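Local coordinates for protein ORF14 (Streptomyces clavuligerus, PDB 2WPX) that binds acetyl-CoA as a tandem GCN5-related N-acetyltransferase of the clavulanic acid biosynthesis pathway and probably transfers acyl groups, at residues Pro168-Pro174 / Leu286-Glu290; Pro261-Gly267 / Glu298-Thr304; Gly81-Val87 / Arg118-Thr122; Ala56-Trp62 / Leu74-Asp80. One frame throughout, in Å; residues are numbered along the deposited sequence.

Contact 1 of 4, residues Pro168-Pro174 / Leu286-Glu290; sequences PLADGVP and LANLE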
# COMPACT_ATOMS: atom_id res chain seq x y z
N PRO A 168 -1.18 -21.48 8.44
CA PRO A 168 -1.08 -21.06 9.84
C PRO A 168 -2.29 -21.48 10.67
O PRO A 168 -2.29 -21.36 11.91
CB PRO A 168 -1.02 -19.54 9.76
CG PRO A 168 -1.65 -19.20 8.48
CD PRO A 168 -1.46 -20.36 7.54
N LEU A 169 -3.33 -21.96 10.03
CA LEU A 169 -4.50 -22.24 10.82
C LEU A 169 -4.62 -23.77 11.01
O LEU A 169 -5.63 -24.27 11.44
CB LEU A 169 -5.74 -21.60 10.18
CG LEU A 169 -5.98 -20.09 10.37
CD1 LEU A 169 -6.86 -19.54 9.22
CD2 LEU A 169 -6.72 -19.89 11.67
N ALA A 170 -3.55 -24.51 10.71
CA ALA A 170 -3.63 -25.98 10.87
C ALA A 170 -3.93 -26.39 12.32
O ALA A 170 -4.54 -27.40 12.51
CB ALA A 170 -2.35 -26.71 10.36
N ASP A 171 -3.50 -25.61 13.33
CA ASP A 171 -3.88 -25.88 14.75
C ASP A 171 -4.95 -24.92 15.24
O ASP A 171 -4.89 -24.47 16.37
CB ASP A 171 -2.68 -25.79 15.70
CG ASP A 171 -1.62 -26.84 15.38
OD1 ASP A 171 -2.02 -28.02 15.18
OD2 ASP A 171 -0.40 -26.49 15.30
N GLY A 172 -5.90 -24.56 14.37
CA GLY A 172 -7.03 -23.71 14.75
C GLY A 172 -6.63 -22.33 15.22
O GLY A 172 -5.51 -21.90 15.04
N VAL A 173 -7.55 -21.64 15.84
CA VAL A 173 -7.31 -20.31 16.37
C VAL A 173 -7.11 -20.46 17.89
O VAL A 173 -7.83 -21.21 18.56
CB VAL A 173 -8.55 -19.42 16.08
CG1 VAL A 173 -8.38 -17.93 16.56
CG2 VAL A 173 -8.95 -19.45 14.59
N PRO A 174 -6.16 -19.73 18.46
CA PRO A 174 -5.85 -19.78 19.90
C PRO A 174 -7.05 -19.20 20.69
O PRO A 174 -7.89 -18.44 20.11
CB PRO A 174 -4.67 -18.81 20.03
CG PRO A 174 -4.22 -18.55 18.60
CD PRO A 174 -5.43 -18.65 17.78
N LEU A 286 -4.79 -14.49 13.23
CA LEU A 286 -5.30 -15.82 12.94
C LEU A 286 -6.80 -15.80 12.91
O LEU A 286 -7.39 -16.42 12.02
CB LEU A 286 -4.81 -16.84 13.93
CG LEU A 286 -3.38 -17.27 13.65
CD1 LEU A 286 -2.94 -18.02 14.87
CD2 LEU A 286 -3.30 -18.17 12.42
N ALA A 287 -7.44 -15.10 13.85
CA ALA A 287 -8.91 -15.02 13.80
C ALA A 287 -9.35 -14.27 12.55
O ALA A 287 -10.29 -14.68 11.89
CB ALA A 287 -9.50 -14.32 15.11
N ASN A 288 -8.69 -13.15 12.22
CA ASN A 288 -9.06 -12.41 10.99
C ASN A 288 -8.80 -13.21 9.70
O ASN A 288 -9.56 -13.10 8.75
CB ASN A 288 -8.35 -11.07 10.89
CG ASN A 288 -9.19 -10.01 10.16
OD1 ASN A 288 -8.66 -9.20 9.38
ND2 ASN A 288 -10.51 -10.00 10.41
N LEU A 289 -7.72 -13.98 9.66
CA LEU A 289 -7.47 -14.80 8.49
C LEU A 289 -8.59 -15.84 8.34
O LEU A 289 -9.11 -16.08 7.27
CB LEU A 289 -6.10 -15.46 8.53
CG LEU A 289 -5.69 -16.29 7.28
CD1 LEU A 289 -5.55 -15.40 6.11
CD2 LEU A 289 -4.41 -17.12 7.47
N GLU A 290 -8.99 -16.44 9.44
CA GLU A 290 -9.99 -17.45 9.31
C GLU A 290 -11.27 -16.83 8.78
O GLU A 290 -12.03 -17.47 8.03
CB GLU A 290 -10.24 -18.08 10.66
CG GLU A 290 -11.20 -19.23 10.63
CD GLU A 290 -11.58 -19.65 12.05
OE1 GLU A 290 -11.96 -18.80 12.88
OE2 GLU A 290 -11.46 -20.82 12.36

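Contact 2 of 4, residues Pro261-Gly267 / Glu298-Thr304; sequences PAYALQG and EVRLVET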
# COMPACT_ATOMS: atom_id res chain seq x y z
N PRO A 261 -8.78 -13.53 -7.35
CA PRO A 261 -9.40 -14.27 -6.24
C PRO A 261 -8.39 -14.93 -5.29
O PRO A 261 -8.75 -15.27 -4.15
CB PRO A 261 -10.20 -15.38 -6.94
CG PRO A 261 -10.41 -14.85 -8.41
CD PRO A 261 -9.21 -14.01 -8.69
N ALA A 262 -7.19 -15.19 -5.77
CA ALA A 262 -6.16 -15.84 -4.98
C ALA A 262 -5.28 -14.88 -4.16
O ALA A 262 -4.40 -15.32 -3.45
CB ALA A 262 -5.23 -16.71 -5.93
N TYR A 263 -5.47 -13.58 -4.28
CA TYR A 263 -4.57 -12.67 -3.59
C TYR A 263 -5.31 -11.83 -2.55
O TYR A 263 -6.45 -11.49 -2.72
CB TYR A 263 -3.87 -11.73 -4.57
CG TYR A 263 -2.85 -12.38 -5.46
CD1 TYR A 263 -1.48 -12.13 -5.28
CD2 TYR A 263 -3.24 -13.25 -6.50
CE1 TYR A 263 -0.55 -12.68 -6.07
CE2 TYR A 263 -2.28 -13.81 -7.33
CZ TYR A 263 -0.95 -13.51 -7.09
OH TYR A 263 0.02 -14.02 -7.87
N ALA A 264 -4.64 -11.47 -1.46
CA ALA A 264 -5.27 -10.60 -0.49
C ALA A 264 -4.19 -9.81 0.22
O ALA A 264 -3.00 -10.13 0.16
CB ALA A 264 -6.19 -11.41 0.47
N LEU A 265 -4.59 -8.72 0.83
CA LEU A 265 -3.60 -7.84 1.47
C LEU A 265 -3.89 -7.79 2.99
O LEU A 265 -5.00 -7.54 3.40
CB LEU A 265 -3.61 -6.47 0.79
CG LEU A 265 -2.70 -5.29 1.13
CD1 LEU A 265 -2.95 -4.78 2.54
CD2 LEU A 265 -1.20 -5.61 0.92
N GLN A 266 -2.90 -8.12 3.80
CA GLN A 266 -3.03 -8.00 5.26
C GLN A 266 -2.55 -6.67 5.64
O GLN A 266 -1.43 -6.31 5.34
CB GLN A 266 -2.20 -9.06 5.99
CG GLN A 266 -2.35 -9.01 7.53
CD GLN A 266 -1.56 -10.13 8.22
OE1 GLN A 266 -2.12 -11.21 8.46
NE2 GLN A 266 -0.26 -9.88 8.53
N GLY A 267 -3.41 -5.90 6.31
CA GLY A 267 -3.02 -4.55 6.73
C GLY A 267 -2.48 -4.52 8.15
O GLY A 267 -2.17 -5.56 8.74
N GLU A 298 -10.72 -18.90 -2.09
CA GLU A 298 -9.71 -19.13 -3.11
C GLU A 298 -8.44 -18.42 -2.75
O GLU A 298 -7.45 -18.58 -3.44
CB GLU A 298 -10.18 -18.64 -4.46
CG GLU A 298 -11.10 -19.60 -5.15
CD GLU A 298 -11.73 -19.01 -6.39
OE1 GLU A 298 -12.74 -18.30 -6.25
OE2 GLU A 298 -11.24 -19.25 -7.51
N VAL A 299 -8.48 -17.62 -1.68
CA VAL A 299 -7.31 -16.90 -1.22
C VAL A 299 -6.19 -17.84 -0.75
O VAL A 299 -6.39 -18.81 -0.03
CB VAL A 299 -7.64 -15.87 -0.10
CG1 VAL A 299 -6.39 -15.39 0.50
CG2 VAL A 299 -8.41 -14.70 -0.67
N ARG A 300 -4.98 -17.55 -1.21
CA ARG A 300 -3.92 -18.53 -1.14
C ARG A 300 -2.68 -17.73 -0.86
O ARG A 300 -1.75 -18.22 -0.16
CB ARG A 300 -3.82 -19.22 -2.50
CG ARG A 300 -4.21 -20.69 -2.61
CD ARG A 300 -5.32 -21.22 -1.72
NE ARG A 300 -4.89 -22.49 -1.14
CZ ARG A 300 -4.95 -22.79 0.16
NH1 ARG A 300 -5.50 -21.94 1.02
NH2 ARG A 300 -4.49 -23.97 0.60
N LEU A 301 -2.65 -16.49 -1.40
CA LEU A 301 -1.45 -15.64 -1.27
C LEU A 301 -1.73 -14.33 -0.59
O LEU A 301 -2.57 -13.52 -1.04
CB LEU A 301 -0.78 -15.37 -2.63
CG LEU A 301 -0.33 -16.57 -3.48
CD1 LEU A 301 -0.05 -16.14 -4.96
CD2 LEU A 301 0.92 -17.15 -2.90
N VAL A 302 -1.03 -14.09 0.52
CA VAL A 302 -1.36 -12.95 1.34
C VAL A 302 -0.10 -12.14 1.52
O VAL A 302 0.96 -12.66 1.81
CB VAL A 302 -1.92 -13.40 2.70
CG1 VAL A 302 -2.30 -12.17 3.56
CG2 VAL A 302 -3.10 -14.30 2.50
N GLU A 303 -0.18 -10.85 1.24
CA GLU A 303 0.99 -10.02 1.41
C GLU A 303 0.77 -9.03 2.57
O GLU A 303 -0.38 -8.69 2.93
CB GLU A 303 1.29 -9.25 0.11
CG GLU A 303 0.38 -8.06 -0.12
CD GLU A 303 0.67 -7.34 -1.45
OE1 GLU A 303 1.69 -6.64 -1.54
OE2 GLU A 303 -0.12 -7.50 -2.39
N THR A 304 1.88 -8.58 3.14
CA THR A 304 1.85 -7.56 4.15
C THR A 304 3.20 -6.81 4.17
O THR A 304 4.14 -7.24 3.46
CB THR A 304 1.56 -8.20 5.55
OG1 THR A 304 1.03 -7.22 6.46
CG2 THR A 304 2.84 -8.87 6.11
O HOH W 1 -2.04 -9.34 -2.58

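Contact 3 of 4, residues Gly81-Val87 / Arg118-Thr122; sequences GAPTARV and RTTLT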
# COMPACT_ATOMS: atom_id res chain seq x y z
N GLY A 81 -1.84 20.82 1.64
CA GLY A 81 -1.16 21.61 2.68
C GLY A 81 0.28 21.20 2.98
O GLY A 81 0.90 21.74 3.87
N ALA A 82 0.82 20.24 2.23
CA ALA A 82 2.14 19.73 2.53
C ALA A 82 3.11 20.14 1.44
O ALA A 82 2.73 20.35 0.29
CB ALA A 82 2.13 18.21 2.66
N PRO A 83 4.38 20.23 1.79
CA PRO A 83 5.45 20.63 0.88
C PRO A 83 5.97 19.46 0.00
O PRO A 83 6.93 19.61 -0.73
CB PRO A 83 6.53 21.10 1.87
CG PRO A 83 6.34 20.14 3.03
CD PRO A 83 4.84 20.19 3.19
N THR A 84 5.30 18.33 0.06
CA THR A 84 5.75 17.12 -0.62
C THR A 84 4.91 16.73 -1.84
O THR A 84 3.70 16.96 -1.89
CB THR A 84 5.64 15.95 0.37
OG1 THR A 84 6.83 15.94 1.19
CG2 THR A 84 5.54 14.67 -0.35
N ALA A 85 5.55 16.10 -2.80
CA ALA A 85 4.83 15.43 -3.86
C ALA A 85 5.34 14.01 -3.95
O ALA A 85 6.55 13.79 -4.12
CB ALA A 85 5.05 16.13 -5.14
N ARG A 86 4.42 13.05 -3.86
CA ARG A 86 4.75 11.67 -3.81
C ARG A 86 4.54 10.97 -5.19
O ARG A 86 3.46 11.08 -5.80
CB ARG A 86 3.89 10.99 -2.78
CG ARG A 86 3.97 9.50 -2.93
CD ARG A 86 3.49 8.79 -1.68
NE ARG A 86 2.41 9.52 -0.98
CZ ARG A 86 1.11 9.34 -1.25
NH1 ARG A 86 0.77 8.49 -2.21
NH2 ARG A 86 0.16 10.01 -0.56
N VAL A 87 5.55 10.23 -5.63
CA VAL A 87 5.43 9.52 -6.89
C VAL A 87 4.70 8.22 -6.71
O VAL A 87 5.28 7.28 -6.25
CB VAL A 87 6.81 9.28 -7.56
CG1 VAL A 87 6.63 8.55 -8.88
CG2 VAL A 87 7.48 10.64 -7.80
N ARG A 118 5.44 22.26 -4.40
CA ARG A 118 6.08 21.23 -3.61
C ARG A 118 7.58 21.38 -3.81
O ARG A 118 8.06 21.53 -4.96
CB ARG A 118 5.61 19.83 -4.06
CG ARG A 118 4.10 19.73 -4.08
CD ARG A 118 3.49 20.26 -2.79
NE ARG A 118 2.02 20.41 -2.81
CZ ARG A 118 1.14 19.54 -2.31
NH1 ARG A 118 1.53 18.37 -1.82
NH2 ARG A 118 -0.15 19.83 -2.36
N THR A 119 8.27 21.38 -2.70
CA THR A 119 9.71 21.46 -2.65
C THR A 119 10.38 20.09 -2.89
O THR A 119 11.53 20.01 -3.35
CB THR A 119 10.15 21.94 -1.24
OG1 THR A 119 9.58 23.22 -0.99
CG2 THR A 119 11.67 22.04 -1.15
N THR A 120 9.66 19.02 -2.56
CA THR A 120 10.28 17.69 -2.42
C THR A 120 9.45 16.60 -3.14
O THR A 120 8.21 16.59 -3.11
CB THR A 120 10.47 17.29 -0.93
OG1 THR A 120 11.41 18.15 -0.30
CG2 THR A 120 11.01 15.90 -0.81
N LEU A 121 10.16 15.71 -3.82
CA LEU A 121 9.54 14.59 -4.50
C LEU A 121 9.95 13.35 -3.70
O LEU A 121 11.10 13.22 -3.30
CB LEU A 121 10.10 14.54 -5.88
CG LEU A 121 9.23 14.38 -7.11
CD1 LEU A 121 7.76 14.84 -6.98
CD2 LEU A 121 9.97 15.09 -8.23
N THR A 122 9.00 12.47 -3.38
CA THR A 122 9.35 11.26 -2.61
C THR A 122 8.83 10.05 -3.31
O THR A 122 7.88 10.10 -4.11
CB THR A 122 8.85 11.24 -1.12
OG1 THR A 122 7.44 11.05 -1.08
CG2 THR A 122 9.21 12.53 -0.35

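Contact 4 of 4, residues Ala56-Trp62 / Leu74-Asp80; sequences ATALDDW and LRLALPD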
# COMPACT_ATOMS: atom_id res chain seq x y z
N ALA A 56 -7.96 14.07 1.69
CA ALA A 56 -7.21 15.30 1.63
C ALA A 56 -6.03 15.11 0.72
O ALA A 56 -4.94 15.51 1.03
CB ALA A 56 -6.73 15.70 3.04
N THR A 57 -6.24 14.48 -0.42
CA THR A 57 -5.15 14.45 -1.32
C THR A 57 -5.62 14.65 -2.74
O THR A 57 -6.69 14.12 -3.14
CB THR A 57 -4.29 13.22 -1.06
OG1 THR A 57 -4.70 12.15 -1.90
CG2 THR A 57 -4.44 12.79 0.35
N ALA A 58 -4.84 15.41 -3.50
CA ALA A 58 -5.12 15.64 -4.92
C ALA A 58 -4.29 14.65 -5.73
O ALA A 58 -3.23 14.26 -5.27
CB ALA A 58 -4.76 17.06 -5.31
N LEU A 59 -4.75 14.29 -6.92
CA LEU A 59 -3.96 13.50 -7.89
C LEU A 59 -3.64 14.30 -9.13
O LEU A 59 -4.44 15.13 -9.57
CB LEU A 59 -4.70 12.27 -8.34
CG LEU A 59 -5.40 11.53 -7.21
CD1 LEU A 59 -6.34 10.56 -7.79
CD2 LEU A 59 -4.32 10.79 -6.36
N ASP A 60 -2.48 14.04 -9.73
CA ASP A 60 -2.11 14.69 -10.95
C ASP A 60 -1.53 13.53 -11.84
O ASP A 60 -0.34 13.14 -11.71
CB ASP A 60 -1.07 15.78 -10.64
CG ASP A 60 -0.90 16.78 -11.77
OD1 ASP A 60 -1.13 16.40 -12.93
OD2 ASP A 60 -0.52 17.96 -11.52
N ASP A 61 -2.38 12.93 -12.66
CA ASP A 61 -2.03 11.67 -13.38
C ASP A 61 -1.72 11.91 -14.85
O ASP A 61 -2.46 12.60 -15.55
CB ASP A 61 -3.17 10.67 -13.26
CG ASP A 61 -3.43 10.29 -11.84
OD1 ASP A 61 -2.43 10.32 -11.09
OD2 ASP A 61 -4.59 9.98 -11.46
N TRP A 62 -0.63 11.35 -15.33
CA TRP A 62 -0.26 11.53 -16.72
C TRP A 62 0.16 10.24 -17.41
O TRP A 62 0.64 9.29 -16.77
CB TRP A 62 0.92 12.47 -16.75
CG TRP A 62 0.55 13.84 -16.30
CD1 TRP A 62 0.39 14.30 -15.01
CD2 TRP A 62 0.32 14.94 -17.15
NE1 TRP A 62 0.07 15.64 -15.02
CE2 TRP A 62 0.01 16.06 -16.33
CE3 TRP A 62 0.36 15.11 -18.55
CZ2 TRP A 62 -0.28 17.32 -16.85
CZ3 TRP A 62 0.10 16.36 -19.07
CH2 TRP A 62 -0.23 17.45 -18.22
N LEU A 74 3.05 8.60 -15.42
CA LEU A 74 3.53 9.22 -14.19
C LEU A 74 2.35 9.59 -13.30
O LEU A 74 1.48 10.25 -13.76
CB LEU A 74 4.26 10.52 -14.53
CG LEU A 74 4.61 11.47 -13.39
CD1 LEU A 74 5.74 10.92 -12.55
CD2 LEU A 74 4.95 12.87 -13.96
N ARG A 75 2.34 9.21 -12.04
CA ARG A 75 1.23 9.60 -11.18
C ARG A 75 1.79 10.25 -9.93
O ARG A 75 2.63 9.66 -9.25
CB ARG A 75 0.40 8.36 -10.78
CG ARG A 75 -0.15 7.52 -11.99
CD ARG A 75 -1.41 6.64 -11.57
NE ARG A 75 -2.53 7.44 -11.01
CZ ARG A 75 -3.53 6.89 -10.33
NH1 ARG A 75 -3.56 5.58 -10.16
NH2 ARG A 75 -4.49 7.65 -9.82
N LEU A 76 1.33 11.46 -9.63
CA LEU A 76 1.69 12.12 -8.39
C LEU A 76 0.55 12.16 -7.44
O LEU A 76 -0.60 12.35 -7.84
CB LEU A 76 2.09 13.56 -8.64
CG LEU A 76 3.44 13.75 -9.29
CD1 LEU A 76 3.88 15.16 -9.02
CD2 LEU A 76 4.49 12.72 -8.83
N ALA A 77 0.85 12.05 -6.15
CA ALA A 77 -0.19 12.28 -5.13
C ALA A 77 0.27 13.49 -4.37
O ALA A 77 1.42 13.57 -3.97
CB ALA A 77 -0.35 11.05 -4.18
N LEU A 78 -0.63 14.44 -4.20
CA LEU A 78 -0.28 15.68 -3.52
C LEU A 78 -1.06 15.78 -2.23
O LEU A 78 -2.26 16.09 -2.27
CB LEU A 78 -0.58 16.92 -4.40
CG LEU A 78 0.15 17.12 -5.74
CD1 LEU A 78 1.65 16.97 -5.68
CD2 LEU A 78 -0.42 16.25 -6.79
N PRO A 79 -0.42 15.52 -1.10
CA PRO A 79 -1.12 15.72 0.18
C PRO A 79 -1.48 17.21 0.39
O PRO A 79 -0.60 18.08 0.35
CB PRO A 79 -0.08 15.29 1.22
CG PRO A 79 0.98 14.52 0.44
CD PRO A 79 0.99 15.15 -0.90
N ASP A 80 -2.76 17.51 0.61
CA ASP A 80 -3.14 18.92 0.82
C ASP A 80 -2.27 19.57 1.87
O ASP A 80 -1.98 18.94 2.89
CB ASP A 80 -4.61 19.02 1.27
CG ASP A 80 -5.55 18.56 0.22
OD1 ASP A 80 -6.61 18.00 0.56
OD2 ASP A 80 -5.22 18.73 -0.97
O HOH W 2 -1.76 10.27 -8.44

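Contact 1 of 4, residues Pro168-Pro174 / Leu286-Glu290
Leu-286 and Leu-169 run alongside each other head to tail where the loop between strands 149-162 and 180-185 lies against helix 280-295. The apolar contacts dominate. The two methyl branches of Leu-286 are shared out along the loop: CD2 packs 3.8 Å from Pro-168 CB, while CD1 meets the Pro-174 ring, 3.9 Å from its CD atom. Leu-286 puts CG anti to the carbonyl carbon (chi1 -78°), and this aims the fork at the loop. One turn further on, Leu-289 lies crosswise to the ring of Pro-168, its CD2 sitting 3.6 Å from Pro-168 CG. Leu-169 CD1 reaches 3.9 Å to Leu-289 CD2 and also rests on the backbone of Glu-290. Further along the loop, Val-173 CG1 touches Ala-287 CB at 4.0 Å.

Polar atoms take part through carbon contacts. Leu-169 CD2 lies 3.6 Å from Leu-286 O, an oxygen already used by the helical bond from Glu-290 N. The carboxylate of Glu-290 brushes Val-173, with OE1 3.5 Å from CG2.

Within the loop, a type I turn from Leu-169 to Gly-172, closed by Gly-172 N to Leu-169 O, brings Leu-169 and Val-173 back to the same helix. Leu-293 and Leu-283 of that helix extend the patch. Between these two segments, the loop is held by shape and apolar packing, without directed polar bonds.

Contact 2 of 4, residues Pro261-Gly267 / Glu298-Thr304
Glu-298 O meets Ala-262 CA in a CH...O contact as the chain enters the second strand of a beta-alpha-beta unit of the GNAT fold, in which helix 280-295 connects strand 263-271 to its parallel neighbour 301-307. The Glu-298 side chain passes Pro-261 CB. Val-299 sets both methyls against Ala-264, with CG1 4.0 Å from Ala-264 CB; Leu-293 of the connecting helix packs on it as well.

Pairing begins at Arg-300, just before the strand, and Leu-301. Both amides bond to Ala-262 O, but differently: Leu-301 N at 2.9 Å comes in nearly along the C=O axis, whereas Arg-300 N at 3.2 Å stands 44° above the carbonyl plane. The Arg-300 side chain leads away from this pairing to a salt bridge with Asp-164. Leu-301 O accepts from Ala-264 N, and Leu-301 CD1 lies over one face of the Tyr-263 ring, 3.9 Å from the centroid, a CH-pi contact between side chains that leave the sheet together.

Val-302 faces the opposite side of the sheet, its CG1 3.9 Å from Gln-266 CB. Glu-303 carries the ladder on, N to Ala-264 O and O from Gln-266 N. A water bridges Glu-303 OE2 and Ala-264 O, while OE1 bonds His-158. Thr-304 closes the walk with its hydroxyl: OG1 sits anti to the backbone N (chi1 -158°) and donates to Gln-266 O at 2.9 Å, from 49° above that carbonyl plane.

Contact 3 of 4, residues Gly81-Val87 / Arg118-Thr122
Arg-118 folds back against Pro-83 and Thr-84 at the start of two parallel strands, 84-92 and 120-127, which helix 101-115 connects in a beta-alpha-beta unit of the GNAT fold. Its CB begins 3.6 Å from Pro-83 O. CG then lies against the next peptide, 3.9 Å from Ala-85 CB and near Thr-84 O. The chain bends here, with chi2 at -48°, and so turns along the segment 81-87 instead of running out from the strand end. CD comes up to Ala-82 O, 3.2 Å away. That same oxygen stands over one face of the guanidinium, where the angles are too poor for a hydrogen bond; NE instead donates to His-116 O. NH1 makes the main polar link, to Thr-84 O, which lies at the guanidinium edge, close to its plane; a weak bond from NH1 to Pro-79 O adds strand 69-79 to the grip.

Around this side chain the backbones pair in parallel. Pro-83 O takes the amide of Thr-119 and, weakly, that of Thr-120. Ala-85 straddles the neighbouring strand, its N donating to Thr-120 O at 2.7 Å and its O accepting from Thr-122 N. On the helix-covered face, Ala-85 CB meets Leu-121 CD1 at 3.5 Å. At the far end Val-87, whose side chain comes within about 5 Å of the bound acetyl-CoA, sends its N-H almost straight, at 178°, to Thr-122 O, 2.8 Å away.

Contact 4 of 4, residues Ala56-Trp62 / Leu74-Asp80
Asp-61 and Arg-75 form the tight, buried part of this antiparallel hairpin. Arg-75 grips the carboxylate side-on in a salt bridge, NE to OD1 and NH2 to OD2, each 2.9 Å. Asp-61 OD1 lies in the guanidinium plane, yet the two flat groups stand 80° apart, so both nitrogens meet the carboxylate from above its plane. A bend at chi3 (57°) turns the arginine back over Asp-61, and NH1 is left to bond Ser-49. Water links Asp-61 OD1 to Leu-76 O. Trp-62 and Leu-74 make a hydrogen-bonded pair, with Trp-62 N 2.9 Å from Leu-74 O, and Trp-62 NE1 donates to Asp-60 OD1 along its own strand.

Ala-58 and Leu-78 pair through two backbone bonds, but their side chains barely touch, CB to CB 4.3 Å. At the exposed end Asp-80 N bonds Ala-56 O at 3.0 Å, and the Asp-80 side chain only lies against Ala-56, OD1 3.4 Å from its CB.

Backbone hydrogen bonds tie the hairpin to its sheet neighbours, Asp-61 to Leu-13 just after strand 9-12 and Ala-77 to Arg-86 of strand 84-92. Helix 101-115 packs on the Trp-62 and Leu-74 face, helix 43-51 on the opposite face with Asp-61 and Arg-75.

Overall arrangement
Along the chain, contact 4 closes first, then contact 3, and both belong to the half that binds acetyl-CoA. Their centres lie about 10 Å apart and they touch, since strands 69-79 and 84-92 are neighbours: hairpin and beta-alpha-beta unit continue into each other. Contacts 1 and 2 cross along the chain on the other side of its centre, their centres about 15 Å apart, joined through helix 280-295, which connects the strands of contact 2 and carries the loop of contact 1. Contacts 2 and 3, centres about 31 Å apart, appear to be corresponding parallel pairings, each with one connecting helix, consistent with a tandem protein, while contact 1 fastens the connecting loop onto the second region.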